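Local coordinates for protein HTH-type transcriptional regulator LysG (Mycobacterium tuberculosis, PDB 3ISP) that binds DNA as a homodimer of the LysR family, probably activating expression of the exporter LysE while repressing its own gene, at residues N102-A107 and L193-D198; M204-A209 and L235-F240. All coordinates share one frame; numbering follows the deposited sequence.

Contact 1: residues N102-A107 and L193-D198; sequences NADSMA and LAWNRD
Ala103, in the first turn of helix 103-107, sets its CB against the far end of the six-membered ring of Trp195, 3.4 Å from CH2 and 3.6 Å from CZ3. The methyl approaches obliquely. Alanine suits the place, since its short side chain lets the broad indole come close to the helix; the same methyl also touches Ile126 of strand 120-126. The indole reaches over because its CG stands beside the backbone N, anti to the carbonyl carbon (chi1 -81°).

The other flank is looser and wetter, and the touching residues are only partly buried. Asp104 OD1 stays 4.2 Å from Trp195 CZ2, with the carboxylate plane almost perpendicular to the ring (87°). A water lies 3.2 Å from Asp104 OD1 and 3.0 Å from Trp195 NE1 and may link them weakly. Asp104 OD2 has a firmer partner in the hydroxyl of Tyr165, which anchors the carboxylate.

In LysR relatives the helix after the first strand and the loop facing it belong to different subdomains, flanking the cleft where effectors typically bind; the same probably holds here. The chemistry implies a light link: one methyl-indole touch and a possible water link, without direct hydrogen bonds between the segments.

Contact 2: residues M204-A209 and L235-F240; sequences MLVRKA and LGWGMF
The indole of Trp237 is met by two branched side chains of helix 201-210 at its six-membered ring. Val206 brings CG2 to the ring's edge, near its plane, 4.1 Å from CZ2, and the two side chains cross at about a right angle. Leu205 comes obliquely, its CD2 lying 3.7 Å from CZ3 and 3.9 Å from CH2. Phe182, outside both segments, packs edge-to-face with the same indole, so it has aliphatic and aromatic neighbours. The torsion of Trp237 (chi1 68°) places CG between the backbone N and the carbonyl carbon, and from there the six-membered ring extends to the helix.

Leu205 also packs on Met239. While CD2 turns to the indole, CB lies 3.9 Å from Met239 SD and CD1 4.1 Å from the same sulfur. Met239 bends at chi2 (-76°), bringing its sulfur round to the leucine; an unbranched, flexible chain suits this site, where it also packs on Leu201, Tyr165 and Pro167. Trp237 comes just before strand 238-241 and Met239 lies in it, two residues on, with Gly238 between; both send their side chains to the helix, as expected for extended chain.

All four touching residues are buried, and every pairing is apolar. The chemistry implies that helix 201-210 is held against the start of the outermost strand within this chain, and the residue before it, by side-chain fit and exclusion of water, with no polar bond or charge pair between the two segments to fix their alignment.

How the contacts relate
From the N-terminal DNA-binding region the chain passes along helix 66-82 into the regulatory domain, where strand 95-101 leads to helix 103-107. Contact 1 closes a long loop of 85 intervening residues, running through strands 120-126, 143-146 and 155-169 before returning at 193-198. Contact 2 then opens and closes a shorter loop of 25 residues, spanning helix 224-232. The two follow in series, neither nesting nor crossing. They meet where Leu193 N makes a probable hydrogen bond to Trp237 O and the leucine side chain packs on Gly236. By comparison with LysR relatives, contact 1 probably bridges the two subdomains, while contact 2 lies within the one that contains segment 193-198.

Contact 1: residues N102-A107 and L193-D198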
loop_
_atom_site.group_PDB
_atom_site.type_symbol
_atom_site.label_atom_id
_atom_site.label_comp_id
_atom_site.label_asym_id
_atom_site.label_seq_id
_atom_site.Cartn_x
_atom_site.Cartn_y
_atom_site.Cartn_z
ATOM N N ASN A 102 -5.141 -21.616 3.665
ATOM C CA ASN A 102 -5.902 -20.697 4.512
ATOM C C ASN A 102 -6.068 -21.232 5.931
ATOM O O ASN A 102 -6.271 -22.434 6.130
ATOM C CB ASN A 102 -7.266 -20.360 3.908
ATOM C CG ASN A 102 -8.195 -21.565 3.837
ATOM O OD1 ASN A 102 -9.382 -21.473 4.140
ATOM N ND2 ASN A 102 -7.657 -22.699 3.427
ATOM N N ALA A 103 -5.986 -20.326 6.908
ATOM C CA ALA A 103 -5.963 -20.671 8.333
ATOM C C ALA A 103 -7.049 -21.655 8.741
ATOM O O ALA A 103 -6.787 -22.626 9.433
ATOM C CB ALA A 103 -6.064 -19.404 9.180
ATOM N N ASP A 104 -8.274 -21.375 8.314
ATOM C CA ASP A 104 -9.426 -22.213 8.624
ATOM C C ASP A 104 -9.323 -23.649 8.090
ATOM O O ASP A 104 -9.853 -24.577 8.701
ATOM C CB ASP A 104 -10.711 -21.543 8.134
ATOM C CG ASP A 104 -11.126 -20.381 9.015
ATOM O OD1 ASP A 104 -10.666 -20.333 10.184
ATOM O OD2 ASP A 104 -11.910 -19.523 8.538
ATOM N N SER A 105 -8.637 -23.843 6.971
ATOM C CA SER A 105 -8.449 -25.204 6.473
ATOM C C SER A 105 -7.401 -25.967 7.256
ATOM O O SER A 105 -7.538 -27.172 7.465
ATOM C CB SER A 105 -8.110 -25.223 4.984
ATOM O OG SER A 105 -9.180 -24.708 4.204
ATOM N N MET A 106 -6.349 -25.275 7.683
ATOM C CA MET A 106 -5.271 -25.948 8.395
ATOM C C MET A 106 -5.751 -26.447 9.754
ATOM O O MET A 106 -5.313 -27.485 10.233
ATOM C CB MET A 106 -4.037 -25.043 8.545
ATOM C CG MET A 106 -2.930 -25.629 9.430
ATOM S SD MET A 106 -2.193 -27.170 8.828
ATOM C CE MET A 106 -1.429 -26.575 7.367
ATOM N N ALA A 107 -6.662 -25.714 10.371
ATOM C CA ALA A 107 -7.128 -26.090 11.695
ATOM C C ALA A 107 -8.161 -27.208 11.639
ATOM O O ALA A 107 -8.408 -27.890 12.634
ATOM C CB ALA A 107 -7.689 -24.889 12.426
ATOM N N LEU A 193 -16.489 -10.323 16.469
ATOM C CA LEU A 193 -15.078 -10.606 16.287
ATOM C C LEU A 193 -14.672 -10.505 14.813
ATOM O O LEU A 193 -15.456 -10.096 13.953
ATOM C CB LEU A 193 -14.765 -12.006 16.791
ATOM C CG LEU A 193 -15.158 -12.322 18.221
ATOM C CD1 LEU A 193 -14.657 -13.706 18.586
ATOM C CD2 LEU A 193 -14.590 -11.260 19.144
ATOM N N ALA A 194 -13.438 -10.901 14.542
ATOM C CA ALA A 194 -12.877 -10.868 13.205
ATOM C C ALA A 194 -11.372 -11.103 13.293
ATOM O O ALA A 194 -10.743 -10.765 14.295
ATOM C CB ALA A 194 -13.170 -9.543 12.531
ATOM N N TRP A 195 -10.802 -11.685 12.245
ATOM C CA TRP A 195 -9.368 -11.914 12.203
ATOM C C TRP A 195 -8.622 -10.623 11.945
ATOM O O TRP A 195 -7.504 -10.434 12.427
ATOM C CB TRP A 195 -9.020 -12.948 11.130
ATOM C CG TRP A 195 -9.243 -14.329 11.606
ATOM C CD1 TRP A 195 -10.412 -14.854 12.096
ATOM C CD2 TRP A 195 -8.276 -15.374 11.662
ATOM N NE1 TRP A 195 -10.222 -16.168 12.459
ATOM C CE2 TRP A 195 -8.919 -16.512 12.201
ATOM C CE3 TRP A 195 -6.930 -15.461 11.315
ATOM C CZ2 TRP A 195 -8.261 -17.717 12.389
ATOM C CZ3 TRP A 195 -6.275 -16.663 11.512
ATOM C CH2 TRP A 195 -6.945 -17.777 12.041
ATOM N N ASN A 196 -9.255 -9.739 11.184
ATOM C CA ASN A 196 -8.666 -8.453 10.821
ATOM C C ASN A 196 -9.612 -7.674 9.917
ATOM O O ASN A 196 -10.766 -8.063 9.746
ATOM C CB ASN A 196 -7.308 -8.652 10.146
ATOM C CG ASN A 196 -7.395 -9.540 8.932
ATOM O OD1 ASN A 196 -8.104 -9.236 7.973
ATOM N ND2 ASN A 196 -6.674 -10.645 8.963
ATOM N N ARG A 197 -9.136 -6.585 9.327
ATOM C CA ARG A 197 -10.018 -5.726 8.530
ATOM C C ARG A 197 -10.503 -6.407 7.250
ATOM O O ARG A 197 -11.651 -6.227 6.840
ATOM C CB ARG A 197 -9.350 -4.386 8.199
ATOM C CG ARG A 197 -8.426 -3.856 9.285
ATOM C CD ARG A 197 -9.001 -4.063 10.664
ATOM N NE ARG A 197 -8.027 -3.712 11.686
ATOM C CZ ARG A 197 -7.930 -2.506 12.236
ATOM N NH1 ARG A 197 -8.756 -1.538 11.856
ATOM N NH2 ARG A 197 -7.011 -2.268 13.167
ATOM N N ASP A 198 -9.632 -7.198 6.630
ATOM C CA ASP A 198 -9.975 -7.875 5.380
ATOM C C ASP A 198 -10.937 -9.058 5.592
ATOM O O ASP A 198 -11.521 -9.584 4.633
ATOM C CB ASP A 198 -8.704 -8.322 4.636
ATOM C CG ASP A 198 -7.674 -7.199 4.500
ATOM O OD1 ASP A 198 -8.061 -6.004 4.599
ATOM O OD2 ASP A 198 -6.474 -7.516 4.302
HETATM O O HOH W 1 -12.334 -18.138 11.735
#

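Contact 2: residues M204-A209 and L235-F240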
loop_
_atom_site.group_PDB
_atom_site.type_symbol
_atom_site.label_atom_id
_atom_site.label_comp_id
_atom_site.label_asym_id
_atom_site.label_seq_id
_atom_site.Cartn_x
_atom_site.Cartn_y
_atom_site.Cartn_z
ATOM N N MET A 204 -20.713 -10.834 5.853
ATOM C CA MET A 204 -21.579 -11.510 4.897
ATOM C C MET A 204 -22.834 -11.994 5.597
ATOM O O MET A 204 -23.942 -11.887 5.056
ATOM C CB MET A 204 -20.856 -12.658 4.206
ATOM C CG MET A 204 -19.778 -12.197 3.257
ATOM S SD MET A 204 -18.934 -13.613 2.555
ATOM C CE MET A 204 -17.260 -12.963 2.420
ATOM N N LEU A 205 -22.656 -12.540 6.799
ATOM C CA LEU A 205 -23.754 -12.630 7.750
ATOM C C LEU A 205 -24.065 -11.174 8.066
ATOM O O LEU A 205 -23.282 -10.286 7.732
ATOM C CB LEU A 205 -23.329 -13.372 9.018
ATOM C CG LEU A 205 -24.482 -14.041 9.764
ATOM C CD1 LEU A 205 -24.548 -15.524 9.434
ATOM C CD2 LEU A 205 -24.355 -13.842 11.259
ATOM N N VAL A 206 -25.190 -10.907 8.704
ATOM C CA VAL A 206 -25.598 -9.519 8.913
ATOM C C VAL A 206 -26.200 -9.023 7.614
ATOM O O VAL A 206 -27.364 -8.620 7.587
ATOM C CB VAL A 206 -24.423 -8.589 9.354
ATOM C CG1 VAL A 206 -24.751 -7.131 9.065
ATOM C CG2 VAL A 206 -24.108 -8.773 10.827
ATOM N N ARG A 207 -25.412 -9.056 6.540
ATOM C CA ARG A 207 -25.955 -8.862 5.196
ATOM C C ARG A 207 -27.000 -9.945 4.922
ATOM O O ARG A 207 -28.162 -9.652 4.676
ATOM C CB ARG A 207 -24.850 -8.920 4.136
ATOM C CG ARG A 207 -24.248 -7.574 3.743
ATOM C CD ARG A 207 -24.882 -7.019 2.465
ATOM N NE ARG A 207 -24.135 -5.876 1.936
ATOM C CZ ARG A 207 -24.556 -4.613 1.975
ATOM N NH1 ARG A 207 -25.734 -4.315 2.509
ATOM N NH2 ARG A 207 -23.802 -3.642 1.470
ATOM N N LYS A 208 -26.576 -11.201 4.977
ATOM C CA LYS A 208 -27.483 -12.315 4.772
ATOM C C LYS A 208 -28.648 -12.264 5.766
ATOM O O LYS A 208 -29.782 -12.633 5.447
ATOM C CB LYS A 208 -26.721 -13.636 4.901
ATOM C CG LYS A 208 -27.456 -14.849 4.370
ATOM C CD LYS A 208 -26.550 -16.071 4.298
ATOM C CE LYS A 208 -27.223 -17.205 3.539
ATOM N NZ LYS A 208 -26.691 -18.547 3.902
ATOM N N ALA A 209 -28.363 -11.787 6.972
ATOM C CA ALA A 209 -29.329 -11.832 8.061
ATOM C C ALA A 209 -30.275 -10.643 8.053
ATOM O O ALA A 209 -31.424 -10.755 8.488
ATOM C CB ALA A 209 -28.606 -11.911 9.392
ATOM N N LEU A 235 -15.772 -12.316 24.466
ATOM C CA LEU A 235 -15.478 -11.016 23.862
ATOM C C LEU A 235 -16.486 -10.589 22.794
ATOM O O LEU A 235 -16.795 -9.403 22.660
ATOM C CB LEU A 235 -14.075 -11.009 23.263
ATOM C CG LEU A 235 -12.982 -10.398 24.133
ATOM C CD1 LEU A 235 -11.667 -10.288 23.353
ATOM C CD2 LEU A 235 -13.441 -9.034 24.628
ATOM N N GLY A 236 -16.984 -11.549 22.020
ATOM C CA GLY A 236 -17.876 -11.236 20.918
ATOM C C GLY A 236 -18.322 -12.467 20.163
ATOM O O GLY A 236 -17.866 -13.567 20.462
ATOM N N TRP A 237 -19.220 -12.289 19.196
ATOM C CA TRP A 237 -19.614 -13.387 18.304
ATOM C C TRP A 237 -18.763 -13.335 17.032
ATOM O O TRP A 237 -18.268 -12.266 16.651
ATOM C CB TRP A 237 -21.116 -13.335 17.947
ATOM C CG TRP A 237 -21.493 -12.161 17.069
ATOM C CD1 TRP A 237 -21.815 -10.905 17.480
ATOM C CD2 TRP A 237 -21.561 -12.140 15.642
ATOM N NE1 TRP A 237 -22.083 -10.099 16.398
ATOM C CE2 TRP A 237 -21.935 -10.839 15.259
ATOM C CE3 TRP A 237 -21.335 -13.093 14.648
ATOM C CZ2 TRP A 237 -22.095 -10.472 13.923
ATOM C CZ3 TRP A 237 -21.498 -12.720 13.326
ATOM C CH2 TRP A 237 -21.868 -11.420 12.978
ATOM N N GLY A 238 -18.597 -14.489 16.389
ATOM C CA GLY A 238 -17.802 -14.597 15.179
ATOM C C GLY A 238 -18.099 -15.846 14.364
ATOM O O GLY A 238 -18.702 -16.793 14.863
ATOM N N MET A 239 -17.675 -15.854 13.104
ATOM C CA MET A 239 -17.911 -17.004 12.239
ATOM C C MET A 239 -16.826 -18.082 12.386
ATOM O O MET A 239 -15.628 -17.818 12.222
ATOM C CB MET A 239 -18.030 -16.551 10.787
ATOM C CG MET A 239 -18.884 -15.318 10.578
ATOM S SD MET A 239 -20.648 -15.619 10.683
ATOM C CE MET A 239 -20.787 -17.337 10.250
ATOM N N PHE A 240 -17.260 -19.302 12.671
ATOM C CA PHE A 240 -16.356 -20.416 12.923
ATOM C C PHE A 240 -16.584 -21.578 11.973
ATOM O O PHE A 240 -17.716 -21.997 11.749
ATOM C CB PHE A 240 -16.562 -20.937 14.348
ATOM C CG PHE A 240 -15.793 -20.184 15.398
ATOM C CD1 PHE A 240 -14.685 -20.751 15.998
ATOM C CD2 PHE A 240 -16.188 -18.924 15.798
ATOM C CE1 PHE A 240 -13.975 -20.067 16.979
ATOM C CE2 PHE A 240 -15.485 -18.244 16.782
ATOM C CZ PHE A 240 -14.375 -18.817 17.372
#